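Local coordinates for nicotinate phosphoribosyltransferase (Saccharomyces cerevisiae, PDB 1VLP), which catalyses the ATP-dependent synthesis of nicotinate ribonucleotide from nicotinate and phosphoribosyl diphosphate, the first step from nicotinic acid to NAD, at residues 89-94 with 270-275. Numbering follows the deposited sequence.
Sequences IPYLPS and NTFGAK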
loop_
_atom_site.group_PDB
_atom_site.type_symbol
_atom_site.label_atom_id
_atom_site.label_comp_id
_atom_site.label_asym_id
_atom_site.label_seq_id
_atom_site.Cartn_x
_atom_site.Cartn_y
_atom_site.Cartn_z
ATOM N N ILE A 89 -5.308 -5.960 -15.877
ATOM C CA ILE A 89 -5.234 -4.496 -15.854
ATOM C C ILE A 89 -5.159 -3.988 -17.283
ATOM O O ILE A 89 -4.130 -3.470 -17.717
ATOM C CB ILE A 89 -4.054 -3.963 -14.991
ATOM C CG1 ILE A 89 -3.781 -4.877 -13.770
ATOM C CG2 ILE A 89 -4.358 -2.541 -14.588
ATOM C CD1 ILE A 89 -2.552 -4.401 -12.920
ATOM N N PRO A 90 -6.249 -4.158 -18.064
ATOM C CA PRO A 90 -6.204 -3.901 -19.487
ATOM C C PRO A 90 -6.025 -2.440 -19.859
ATOM O O PRO A 90 -5.614 -2.154 -20.963
ATOM C CB PRO A 90 -7.569 -4.441 -20.000
ATOM C CG PRO A 90 -8.429 -4.387 -18.844
ATOM C CD PRO A 90 -7.579 -4.650 -17.661
ATOM N N TYR A 91 -6.298 -1.543 -18.915
ATOM C CA TYR A 91 -6.157 -0.113 -19.100
ATOM C C TYR A 91 -4.752 0.404 -18.868
ATOM O O TYR A 91 -4.508 1.583 -19.025
ATOM C CB TYR A 91 -7.171 0.629 -18.205
ATOM C CG TYR A 91 -7.149 0.241 -16.743
ATOM C CD1 TYR A 91 -6.288 0.878 -15.843
ATOM C CD2 TYR A 91 -7.980 -0.772 -16.261
ATOM C CE1 TYR A 91 -6.258 0.527 -14.514
ATOM C CE2 TYR A 91 -7.960 -1.127 -14.930
ATOM C CZ TYR A 91 -7.091 -0.484 -14.070
ATOM O OH TYR A 91 -7.073 -0.844 -12.744
ATOM N N LEU A 92 -3.793 -0.454 -18.487
ATOM C CA LEU A 92 -2.387 -0.018 -18.520
ATOM C C LEU A 92 -2.063 0.430 -19.929
ATOM O O LEU A 92 -2.401 -0.269 -20.889
ATOM C CB LEU A 92 -1.417 -1.132 -18.128
ATOM C CG LEU A 92 -1.507 -1.613 -16.689
ATOM C CD1 LEU A 92 -0.581 -2.835 -16.460
ATOM C CD2 LEU A 92 -1.134 -0.509 -15.730
ATOM N N PRO A 93 -1.443 1.605 -20.075
ATOM C CA PRO A 93 -1.098 2.053 -21.412
ATOM C C PRO A 93 -0.167 1.111 -22.178
ATOM O O PRO A 93 0.776 0.536 -21.622
ATOM C CB PRO A 93 -0.440 3.424 -21.203
ATOM C CG PRO A 93 -0.772 3.819 -19.820
ATOM C CD PRO A 93 -1.111 2.602 -19.036
ATOM N N SER A 94 -0.425 1.016 -23.480
ATOM C CA SER A 94 0.428 0.266 -24.378
ATOM C C SER A 94 1.917 0.538 -24.242
ATOM O O SER A 94 2.743 -0.400 -24.224
ATOM C CB SER A 94 -0.023 0.527 -25.832
ATOM O OG SER A 94 -1.233 -0.169 -25.997
ATOM N N ASN A 270 -6.601 11.010 -17.381
ATOM C CA ASN A 270 -6.036 11.102 -18.713
ATOM C C ASN A 270 -5.131 9.895 -19.010
ATOM O O ASN A 270 -5.075 9.451 -20.158
ATOM C CB ASN A 270 -5.356 12.471 -18.926
ATOM C CG ASN A 270 -6.357 13.658 -18.913
ATOM O OD1 ASN A 270 -7.562 13.512 -19.163
ATOM N ND2 ASN A 270 -5.843 14.838 -18.609
ATOM N N THR A 271 -4.516 9.294 -17.990
ATOM C CA THR A 271 -3.691 8.101 -18.172
ATOM C C THR A 271 -4.446 6.767 -18.345
ATOM O O THR A 271 -4.131 5.967 -19.226
ATOM C CB THR A 271 -2.691 7.952 -17.009
ATOM O OG1 THR A 271 -1.948 9.172 -16.919
ATOM C CG2 THR A 271 -1.735 6.759 -17.214
ATOM N N PHE A 272 -5.439 6.524 -17.511
ATOM C CA PHE A 272 -6.096 5.230 -17.487
ATOM C C PHE A 272 -7.505 5.225 -18.057
ATOM O O PHE A 272 -8.074 4.153 -18.280
ATOM C CB PHE A 272 -6.146 4.741 -16.059
ATOM C CG PHE A 272 -4.770 4.517 -15.466
ATOM C CD1 PHE A 272 -3.836 3.705 -16.121
ATOM C CD2 PHE A 272 -4.397 5.134 -14.268
ATOM C CE1 PHE A 272 -2.559 3.490 -15.558
ATOM C CE2 PHE A 272 -3.130 4.939 -13.718
ATOM C CZ PHE A 272 -2.212 4.100 -14.359
ATOM N N GLY A 273 -8.080 6.398 -18.232
ATOM C CA GLY A 273 -9.451 6.514 -18.674
ATOM C C GLY A 273 -10.359 6.749 -17.488
ATOM O O GLY A 273 -10.155 6.174 -16.402
ATOM N N ALA A 274 -11.364 7.604 -17.697
ATOM C CA ALA A 274 -12.303 7.982 -16.631
ATOM C C ALA A 274 -12.943 6.764 -16.014
ATOM O O ALA A 274 -13.059 6.666 -14.791
ATOM C CB ALA A 274 -13.370 8.898 -17.156
ATOM N N LYS A 275 -13.347 5.801 -16.829
ATOM C CA LYS A 275 -14.006 4.646 -16.240
ATOM C C LYS A 275 -13.119 3.814 -15.317
ATOM O O LYS A 275 -13.647 3.079 -14.458
ATOM C CB LYS A 275 -14.703 3.803 -17.293
ATOM C CG LYS A 275 -13.887 2.879 -18.103
ATOM C CD LYS A 275 -14.823 2.120 -19.072
ATOM C CE LYS A 275 -14.101 1.073 -19.898
ATOM N NZ LYS A 275 -13.146 1.673 -20.881
#
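The ring of Y91 turns its edge to the ring of F272 in an offset edge-to-face pair. The planes stand at 79° and the centroids are 5.8 Å apart. One face of the Y91 ring is taken by CG2 of I89, toward the rim. One face of the F272 ring carries CG2 of its own neighbour T271, over the centre; Y91 comes from the other side. The backbone O of Y91 sits at the edge of F272, in the ring plane, 3.7 Å from CD1. With CG between the backbone N and the carbonyl carbon (chi1 52°), the Y91 ring swings CD1 to 3.8 Å from F272 CD1. Y91 CB packs 3.6 Å from F272 O.

P93 sits beside T271 and F272. Its CD is 3.9 Å from F272 CE1, and its CG is 4.0 Å from T271 CG2. With an alanine in place of P93, CG and CD are gone, and a gap would probably open beside T271 CG2 and F272 CE1. L92 adds a looser apolar touch through CD2. The contact is mainly van der Waals packing of apolar side chains, with two backbone carbonyl oxygens against carbon. T271 OG1 hydrogen-bonds with C267 O and N38 ND2.

I89 to L92 form a type I beta turn, closed by L92 N to I89 O, and P93 holds the N-cap position of helix 94-101. F272 ends helix 260-272, and G273 follows with positive phi. Helix 26-38 lies against the 89-94 side. The contact joins the N-terminal domain to the TIM-barrel-like part of this type II phosphoribosyltransferase. The Y91 side chain is about 9 Å from those of Y27 and T241, which probably bind nicotinate.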